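Local coordinates for protein intracellular serine protease (Bacillus licheniformis, PDB 4ZOQ) that belongs to the subtilisin-like serine proteases, acts as a lanthipeptide protease and probably works as an endopeptidase, at residues B[169-174]-B[197-202]; B[222-227]-B[328-333]; B[311-316]-B[334-339]. One frame throughout, in Å; residues are numbered along the deposited sequence.

Contact 1. Residues B[169-174]-B[197-202]; sequences VFSSAG and KHVVSV
Phe170 lays its ring alongside Val200, the two side chains pointing the same way from adjacent parallel strands, and Phe170 CD1 rests 3.6 Å from Val200 CB. With CG anti to its own carbonyl carbon (chi1 -63°), Phe170 turns the edge of its ring toward Val202 CG2, a looser contact. Val282 and Ala286 of helix 275-297 touch Phe170. The opposite face of the sheet carries Ser171, whose CB sits 3.6 Å from Val199 CG1, while Val169 CG1 meets Val199 CG2 more loosely, and helix 146-164 packs there through Ala159 and Ala162. Farther along, Ala173 CB touches Ser201 OG at 3.5 Å, the hydroxyl itself being hydrogen-bonded to Glu220. Between the two faces, Val200 N reaches Val169 O in a nearly straight bond of 2.8 Å, and Ser171 N to Val200 O and Val202 N to Ser171 O carry the pairing on. The last bond, Ala173 N to Val202 O at 2.9 Å, bends to 145° as the first strand runs out. At the opposite end a water bridges Val169 N and His198 O. Ser172 lies about 5 Å, side chain to side chain, from the predicted catalytic Ser276; active-site residues at the ends of parallel strands are a hallmark of the subtilase core.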
loop_
_atom_site.group_PDB
_atom_site.type_symbol
_atom_site.label_atom_id
_atom_site.label_comp_id
_atom_site.label_asym_id
_atom_site.label_seq_id
_atom_site.Cartn_x
_atom_site.Cartn_y
_atom_site.Cartn_z
ATOM N N VAL B 169 -6.682 2.930 4.974
ATOM C CA VAL B 169 -6.036 1.989 4.066
ATOM C C VAL B 169 -5.851 2.642 2.700
ATOM O O VAL B 169 -6.814 2.995 2.031
ATOM C CB VAL B 169 -6.864 0.687 3.916
ATOM C CG1 VAL B 169 -6.165 -0.294 2.982
ATOM C CG2 VAL B 169 -7.138 0.062 5.293
ATOM N N PHE B 170 -4.603 2.767 2.281
ATOM C CA PHE B 170 -4.274 3.384 1.014
ATOM C C PHE B 170 -3.758 2.301 0.091
ATOM O O PHE B 170 -3.015 1.428 0.527
ATOM C CB PHE B 170 -3.239 4.481 1.220
ATOM C CG PHE B 170 -3.737 5.604 2.074
ATOM C CD1 PHE B 170 -4.513 6.619 1.536
ATOM C CD2 PHE B 170 -3.490 5.601 3.435
ATOM C CE1 PHE B 170 -4.998 7.629 2.331
ATOM C CE2 PHE B 170 -3.966 6.612 4.238
ATOM C CZ PHE B 170 -4.725 7.627 3.677
ATOM N N SER B 171 -4.164 2.352 -1.178
ATOM C CA SER B 171 -3.782 1.323 -2.133
ATOM C C SER B 171 -3.391 1.914 -3.485
ATOM O O SER B 171 -3.968 2.893 -3.923
ATOM C CB SER B 171 -4.952 0.350 -2.321
ATOM O OG SER B 171 -4.486 -0.874 -2.824
ATOM N N SER B 172 -2.447 1.288 -4.167
ATOM C CA SER B 172 -2.072 1.738 -5.504
ATOM C C SER B 172 -3.143 1.371 -6.528
ATOM O O SER B 172 -3.743 0.289 -6.459
ATOM C CB SER B 172 -0.718 1.166 -5.901
ATOM O OG SER B 172 -0.711 -0.229 -5.722
ATOM N N ALA B 173 -3.425 2.297 -7.440
ATOM C CA ALA B 173 -4.513 2.110 -8.386
ATOM C C ALA B 173 -4.136 1.145 -9.502
ATOM O O ALA B 173 -4.991 0.604 -10.171
ATOM C CB ALA B 173 -4.936 3.436 -8.959
ATOM N N GLY B 174 -2.852 0.933 -9.709
ATOM C CA GLY B 174 -2.421 0.011 -10.737
ATOM C C GLY B 174 -1.841 0.703 -11.947
ATOM O O GLY B 174 -2.173 1.860 -12.235
ATOM N N LYS B 197 -14.667 -0.623 -1.083
ATOM C CA LYS B 197 -15.106 0.441 -0.215
ATOM C C LYS B 197 -14.192 0.492 1.032
ATOM O O LYS B 197 -13.666 -0.546 1.477
ATOM C CB LYS B 197 -16.565 0.223 0.164
ATOM C CG LYS B 197 -17.255 1.441 0.720
ATOM C CD LYS B 197 -18.686 1.090 1.145
ATOM C CE LYS B 197 -19.529 2.333 1.361
ATOM N NZ LYS B 197 -19.060 3.063 2.553
ATOM N N HIS B 198 -13.958 1.714 1.528
ATOM C CA HIS B 198 -13.059 2.009 2.650
ATOM C C HIS B 198 -11.560 1.810 2.294
ATOM O O HIS B 198 -10.680 1.913 3.142
ATOM C CB HIS B 198 -13.430 1.180 3.874
ATOM C CG HIS B 198 -14.870 1.286 4.258
ATOM N ND1 HIS B 198 -15.447 2.469 4.674
ATOM C CD2 HIS B 198 -15.849 0.350 4.308
ATOM C CE1 HIS B 198 -16.724 2.261 4.944
ATOM N NE2 HIS B 198 -16.991 0.983 4.737
ATOM N N VAL B 199 -11.267 1.511 1.040
ATOM C CA VAL B 199 -9.891 1.537 0.582
ATOM C C VAL B 199 -9.685 2.775 -0.326
ATOM O O VAL B 199 -10.473 3.025 -1.241
ATOM C CB VAL B 199 -9.523 0.252 -0.175
ATOM C CG1 VAL B 199 -8.159 0.390 -0.795
ATOM C CG2 VAL B 199 -9.618 -0.984 0.751
ATOM N N VAL B 200 -8.661 3.570 -0.029
ATOM C CA VAL B 200 -8.364 4.786 -0.787
ATOM C C VAL B 200 -7.456 4.471 -1.983
ATOM O O VAL B 200 -6.255 4.207 -1.820
ATOM C CB VAL B 200 -7.680 5.823 0.111
ATOM C CG1 VAL B 200 -7.392 7.113 -0.659
ATOM C CG2 VAL B 200 -8.541 6.108 1.359
ATOM N N SER B 201 -8.011 4.523 -3.190
ATOM C CA SER B 201 -7.239 4.179 -4.381
ATOM C C SER B 201 -6.399 5.381 -4.885
ATOM O O SER B 201 -6.934 6.461 -5.107
ATOM C CB SER B 201 -8.180 3.686 -5.468
ATOM O OG SER B 201 -7.455 3.268 -6.591
ATOM N N VAL B 202 -5.085 5.192 -5.049
ATOM C CA VAL B 202 -4.172 6.292 -5.370
ATOM C C VAL B 202 -3.452 6.094 -6.724
ATOM O O VAL B 202 -2.774 5.076 -6.938
ATOM C CB VAL B 202 -3.098 6.481 -4.247
ATOM C CG1 VAL B 202 -2.156 7.634 -4.552
ATOM C CG2 VAL B 202 -3.749 6.662 -2.870
HETATM O O HOH W 1 -9.394 4.132 4.496
#

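Contact 2. Residues B[222-227]-B[328-333]; sequences EFTAPG and YGEVRA
Glu222 and Tyr328 lie side by side, with Glu222 OE1 in the plane of the tyrosine ring at its edge, 3.6 Å from Tyr328 CE2. The same oxygen is hydrogen-bonded to His307, while Glu222 O takes Tyr328 N at 2.7 Å from above its carbonyl plane. Phe223 follows, crossing Tyr328 obliquely with ring planes 47° apart; Tyr328 CD2 stands over one face of the phenylalanine ring. Gly329 O lies at the ring's edge, and Phe223 CD1 packs on Val331 CG2 at 3.6 Å. Thr224 makes a single backbone bridge with Glu330: Thr224 N reaches Gly329 O at 2.9 Å, and Val331 N gives Thr224 O a straighter bond of 3.0 Å. At the backbone angles of Gly329 (phi 124°) a CB would jam against the carbonyl O of Tyr328, which calls for glycine. Pro226 closes the walk, its CD 3.6 Å from Glu330 OE2, because Glu330, with CG opposite its backbone N (chi1 -177°), extends across the proline. That oxygen also has a weak hydrogen bond from Asn205. Loop atoms thus satisfy main-chain polar groups of strand 221-226, and one carboxylate oxygen each of Glu222 and Glu330 lies against a C-H group, whose slight positive charge probably favours the approach.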
loop_
_atom_site.group_PDB
_atom_site.type_symbol
_atom_site.label_atom_id
_atom_site.label_comp_id
_atom_site.label_asym_id
_atom_site.label_seq_id
_atom_site.Cartn_x
_atom_site.Cartn_y
_atom_site.Cartn_z
ATOM N N GLU B 222 -9.150 8.207 -5.828
ATOM C CA GLU B 222 -9.486 9.264 -4.883
ATOM C C GLU B 222 -8.452 10.347 -4.823
ATOM O O GLU B 222 -8.782 11.521 -4.605
ATOM C CB GLU B 222 -9.675 8.728 -3.466
ATOM C CG GLU B 222 -10.955 7.990 -3.306
ATOM C CD GLU B 222 -11.368 7.895 -1.876
ATOM O OE1 GLU B 222 -11.429 8.963 -1.230
ATOM O OE2 GLU B 222 -11.594 6.761 -1.396
ATOM N N PHE B 223 -7.196 9.939 -4.967
ATOM C CA PHE B 223 -6.100 10.873 -4.924
ATOM C C PHE B 223 -5.024 10.471 -5.907
ATOM O O PHE B 223 -4.984 9.368 -6.429
ATOM C CB PHE B 223 -5.462 10.961 -3.553
ATOM C CG PHE B 223 -6.367 11.430 -2.477
ATOM C CD1 PHE B 223 -6.713 12.769 -2.376
ATOM C CD2 PHE B 223 -6.826 10.531 -1.510
ATOM C CE1 PHE B 223 -7.524 13.202 -1.364
ATOM C CE2 PHE B 223 -7.633 10.956 -0.491
ATOM C CZ PHE B 223 -7.994 12.298 -0.410
ATOM N N THR B 224 -4.112 11.400 -6.069
ATOM C CA THR B 224 -2.963 11.241 -6.899
ATOM C C THR B 224 -1.716 11.683 -6.120
ATOM O O THR B 224 -1.814 12.442 -5.140
ATOM C CB THR B 224 -3.254 12.039 -8.205
ATOM O OG1 THR B 224 -3.572 11.126 -9.268
ATOM C CG2 THR B 224 -2.179 12.914 -8.585
ATOM N N ALA B 225 -0.553 11.155 -6.491
ATOM C CA ALA B 225 0.702 11.640 -5.916
ATOM C C ALA B 225 1.824 11.500 -6.957
ATOM O O ALA B 225 1.706 10.711 -7.901
ATOM C CB ALA B 225 1.040 10.899 -4.623
ATOM N N PRO B 226 2.892 12.305 -6.814
ATOM C CA PRO B 226 3.937 12.241 -7.848
ATOM C C PRO B 226 4.759 10.937 -7.860
ATOM O O PRO B 226 5.690 10.752 -7.077
ATOM C CB PRO B 226 4.826 13.452 -7.511
ATOM C CG PRO B 226 4.522 13.809 -6.094
ATOM C CD PRO B 226 3.086 13.444 -5.892
ATOM N N GLY B 227 4.387 10.038 -8.759
ATOM C CA GLY B 227 5.101 8.790 -8.955
ATOM C C GLY B 227 5.935 8.750 -10.241
ATOM O O GLY B 227 6.523 7.720 -10.548
ATOM N N TYR B 328 -9.908 13.338 -6.188
ATOM C CA TYR B 328 -9.997 14.675 -5.587
ATOM C C TYR B 328 -8.786 15.514 -5.950
ATOM O O TYR B 328 -8.776 16.708 -5.697
ATOM C CB TYR B 328 -10.101 14.601 -4.063
ATOM C CG TYR B 328 -11.373 13.977 -3.564
ATOM C CD1 TYR B 328 -12.593 14.631 -3.719
ATOM C CD2 TYR B 328 -11.371 12.731 -2.956
ATOM C CE1 TYR B 328 -13.768 14.072 -3.274
ATOM C CE2 TYR B 328 -12.555 12.151 -2.509
ATOM C CZ TYR B 328 -13.749 12.828 -2.674
ATOM O OH TYR B 328 -14.932 12.274 -2.237
ATOM N N GLY B 329 -7.736 14.880 -6.475
ATOM C CA GLY B 329 -6.560 15.614 -6.922
ATOM C C GLY B 329 -5.245 15.167 -6.292
ATOM O O GLY B 329 -5.153 14.109 -5.621
ATOM N N GLU B 330 -4.215 15.980 -6.488
ATOM C CA GLU B 330 -2.891 15.649 -5.985
ATOM C C GLU B 330 -2.700 16.044 -4.541
ATOM O O GLU B 330 -2.927 17.208 -4.162
ATOM C CB GLU B 330 -1.822 16.328 -6.814
ATOM C CG GLU B 330 -0.402 15.971 -6.399
ATOM C CD GLU B 330 0.590 16.618 -7.333
ATOM O OE1 GLU B 330 0.125 17.127 -8.367
ATOM O OE2 GLU B 330 1.812 16.586 -7.085
ATOM N N VAL B 331 -2.361 15.048 -3.731
ATOM C CA VAL B 331 -2.016 15.253 -2.336
ATOM C C VAL B 331 -0.710 16.032 -2.166
ATOM O O VAL B 331 0.272 15.751 -2.824
ATOM C CB VAL B 331 -1.902 13.893 -1.582
ATOM C CG1 VAL B 331 -1.238 14.076 -0.203
ATOM C CG2 VAL B 331 -3.276 13.275 -1.446
ATOM N N ARG B 332 -0.713 17.010 -1.276
ATOM C CA ARG B 332 0.499 17.764 -0.938
ATOM C C ARG B 332 0.586 17.868 0.567
ATOM O O ARG B 332 -0.246 18.536 1.202
ATOM C CB ARG B 332 0.504 19.151 -1.583
ATOM C CG ARG B 332 0.585 19.126 -3.121
ATOM C CD ARG B 332 0.342 20.537 -3.656
ATOM N NE ARG B 332 -0.997 20.980 -3.251
ATOM C CZ ARG B 332 -1.531 22.165 -3.547
ATOM N NH1 ARG B 332 -0.819 23.050 -4.248
ATOM N NH2 ARG B 332 -2.772 22.462 -3.126
ATOM N N ALA B 333 1.584 17.206 1.148
ATOM C CA ALA B 333 1.697 17.138 2.607
ATOM C C ALA B 333 1.741 18.521 3.271
ATOM O O ALA B 333 1.067 18.721 4.276
ATOM C CB ALA B 333 2.936 16.339 2.994
#

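Contact 3. Residues B[311-316]-B[334-339]; sequences RKSALD and YQALKM
Ser313 OG, hydrogen-bonded to Ile309 O and more weakly to Leu310 O of its own helix, presses against Ala336, with OG 3.4 Å from Ala336 CA. The hydroxyl sits between the backbone N and the carbonyl carbon (chi1 58°), a placement that turns OG back to the carbonyls of the preceding turn while keeping it against the alanine, whose CB is 3.6 Å off. Ser313 CB fits beside the Gln335-Ala336 peptide, at 3.6 Å from Ala336 N. No hydrogen bond crosses between the segments; small side chains permit the approach, and the CA atoms of Ser313 and Ala336 are 5.1 Å apart. Gln335 adds its CB, 3.7 Å from Ser313 O, before its chain bends at chi2 (-61°) and carries the amide away along its own helix. There Lys338 NZ hydrogen-bonds to Gln335 OE1 at 3.2 Å, in the carbonyl plane and on a lone pair, and NE2 makes a weak bond to Tyr334 OH, with CG over the rim of one tyrosine face. A leucine here would probably leave the Lys338 amine without its amide oxygen and the Tyr334 hydroxyl without its weak donor. Met339 reaches across to Lys312, its SD lying 3.7 Å from Lys312 O; its nearly eclipsed last torsion makes the exact place of the methyl doubtful. Arg332 approaches Ser313 O in a weak bond, and Thr285 and Val289 of helix 275-297 touch Ala336. Close helix-to-helix packing through serine and alanine here joins the end of helix 303-313 to the C-terminal helix 333-338, at the periphery of the subtilase fold.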
loop_
_atom_site.group_PDB
_atom_site.type_symbol
_atom_site.label_atom_id
_atom_site.label_comp_id
_atom_site.label_asym_id
_atom_site.label_seq_id
_atom_site.Cartn_x
_atom_site.Cartn_y
_atom_site.Cartn_z
ATOM N N ARG B 311 -8.508 15.415 1.564
ATOM C CA ARG B 311 -9.378 15.827 0.477
ATOM C C ARG B 311 -9.368 17.353 0.256
ATOM O O ARG B 311 -9.162 17.808 -0.850
ATOM C CB ARG B 311 -10.789 15.307 0.725
ATOM C CG ARG B 311 -11.825 15.833 -0.244
ATOM C CD ARG B 311 -13.118 15.084 -0.063
ATOM N NE ARG B 311 -13.919 15.586 1.050
ATOM C CZ ARG B 311 -14.736 16.635 1.001
ATOM N NH1 ARG B 311 -14.854 17.356 -0.114
ATOM N NH2 ARG B 311 -15.423 16.965 2.090
ATOM N N LYS B 312 -9.493 18.139 1.310
ATOM C CA LYS B 312 -9.565 19.577 1.123
ATOM C C LYS B 312 -8.228 20.217 0.764
ATOM O O LYS B 312 -8.199 21.307 0.204
ATOM C CB LYS B 312 -10.118 20.253 2.383
ATOM C CG LYS B 312 -11.579 19.962 2.623
ATOM C CD LYS B 312 -12.392 20.906 1.718
ATOM C CE LYS B 312 -13.861 20.981 2.112
ATOM N NZ LYS B 312 -14.698 21.400 0.952
ATOM N N SER B 313 -7.119 19.543 1.048
ATOM C CA SER B 313 -5.817 20.124 0.740
ATOM C C SER B 313 -5.258 19.689 -0.623
ATOM O O SER B 313 -4.195 20.144 -1.049
ATOM C CB SER B 313 -4.821 19.799 1.858
ATOM O OG SER B 313 -4.679 18.410 2.066
ATOM N N ALA B 314 -5.939 18.768 -1.275
ATOM C CA ALA B 314 -5.456 18.247 -2.543
ATOM C C ALA B 314 -5.526 19.288 -3.659
ATOM O O ALA B 314 -6.438 20.080 -3.718
ATOM C CB ALA B 314 -6.240 16.991 -2.948
ATOM N N LEU B 315 -4.553 19.269 -4.555
ATOM C CA LEU B 315 -4.623 20.110 -5.720
ATOM C C LEU B 315 -5.584 19.553 -6.767
ATOM O O LEU B 315 -5.333 18.492 -7.335
ATOM C CB LEU B 315 -3.227 20.294 -6.324
ATOM C CG LEU B 315 -3.148 21.161 -7.579
ATOM C CD1 LEU B 315 -3.625 22.582 -7.235
ATOM C CD2 LEU B 315 -1.703 21.182 -8.067
ATOM N N ASP B 316 -6.661 20.293 -7.033
ATOM C CA ASP B 316 -7.668 19.919 -8.016
ATOM C C ASP B 316 -7.136 20.112 -9.443
ATOM O O ASP B 316 -6.937 21.233 -9.902
ATOM C CB ASP B 316 -8.943 20.716 -7.803
ATOM C CG ASP B 316 -10.072 20.310 -8.771
ATOM O OD1 ASP B 316 -9.837 19.528 -9.720
ATOM O OD2 ASP B 316 -11.217 20.755 -8.559
ATOM N N TYR B 334 2.504 19.474 2.719
ATOM C CA TYR B 334 2.602 20.797 3.365
ATOM C C TYR B 334 1.262 21.517 3.343
ATOM O O TYR B 334 0.942 22.244 4.264
ATOM C CB TYR B 334 3.684 21.677 2.718
ATOM C CG TYR B 334 3.290 22.280 1.398
ATOM C CD1 TYR B 334 3.526 21.586 0.202
ATOM C CD2 TYR B 334 2.687 23.542 1.336
ATOM C CE1 TYR B 334 3.164 22.124 -1.017
ATOM C CE2 TYR B 334 2.331 24.090 0.134
ATOM C CZ TYR B 334 2.572 23.376 -1.050
ATOM O OH TYR B 334 2.220 23.910 -2.265
ATOM N N GLN B 335 0.473 21.297 2.297
ATOM C CA GLN B 335 -0.842 21.911 2.217
ATOM C C GLN B 335 -1.758 21.278 3.248
ATOM O O GLN B 335 -2.571 21.955 3.864
ATOM C CB GLN B 335 -1.463 21.736 0.837
ATOM C CG GLN B 335 -0.919 22.635 -0.236
ATOM C CD GLN B 335 -1.111 24.113 0.039
ATOM O OE1 GLN B 335 -1.824 24.519 0.980
ATOM N NE2 GLN B 335 -0.536 24.939 -0.844
ATOM N N ALA B 336 -1.620 19.962 3.411
ATOM C CA ALA B 336 -2.401 19.225 4.399
ATOM C C ALA B 336 -2.198 19.801 5.787
ATOM O O ALA B 336 -3.166 20.056 6.513
ATOM C CB ALA B 336 -2.019 17.734 4.382
ATOM N N LEU B 337 -0.939 20.030 6.139
ATOM C CA LEU B 337 -0.583 20.568 7.454
ATOM C C LEU B 337 -1.010 22.041 7.534
ATOM O O LEU B 337 -1.459 22.524 8.581
ATOM C CB LEU B 337 0.928 20.401 7.719
ATOM C CG LEU B 337 1.489 18.974 7.861
ATOM C CD1 LEU B 337 2.975 19.011 7.992
ATOM C CD2 LEU B 337 0.906 18.244 9.072
ATOM N N LYS B 338 -0.912 22.734 6.405
ATOM C CA LYS B 338 -1.231 24.155 6.371
ATOM C C LYS B 338 -2.724 24.368 6.612
ATOM O O LYS B 338 -3.134 25.371 7.215
ATOM C CB LYS B 338 -0.816 24.755 5.030
ATOM C CG LYS B 338 -0.880 26.253 4.933
ATOM C CD LYS B 338 -0.706 26.695 3.469
ATOM C CE LYS B 338 -1.905 27.514 2.994
ATOM N NZ LYS B 338 -1.920 27.703 1.510
ATOM N N MET B 339 -3.544 23.403 6.217
ATOM C CA MET B 339 -4.967 23.568 6.497
ATOM C C MET B 339 -5.390 23.121 7.869
ATOM O O MET B 339 -6.567 23.177 8.189
ATOM C CB MET B 339 -5.837 22.859 5.499
ATOM C CG MET B 339 -5.958 23.570 4.189
ATOM S SD MET B 339 -7.473 22.925 3.465
ATOM C CE MET B 339 -7.661 21.393 4.429
#

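In the fold
Contacts 1 and 2 lie in the inner part of one subtilase fold and contact 3 nearer its periphery. Contact 1 joins strands 168-172 and 200-205; contact 2 starts on the next strand, 221-226, so both belong to the same sheet, with centres about 12 Å apart and Ser201 O probably hydrogen-bonded to Glu222 N at 2.9 Å. Contact 3 lies about 10 Å from contact 2, centre to centre, and about 18 Å from contact 1, which it does not touch. Along the chain contact 1 closes before the others open, whereas contacts 2 and 3 interleave, tied by a probable bond of 2.7 Å from Leu315 N to Glu330 O. Helix 275-297 lines all three, so the C-terminal segment is tied through these contacts to the sheet that borders the predicted active site.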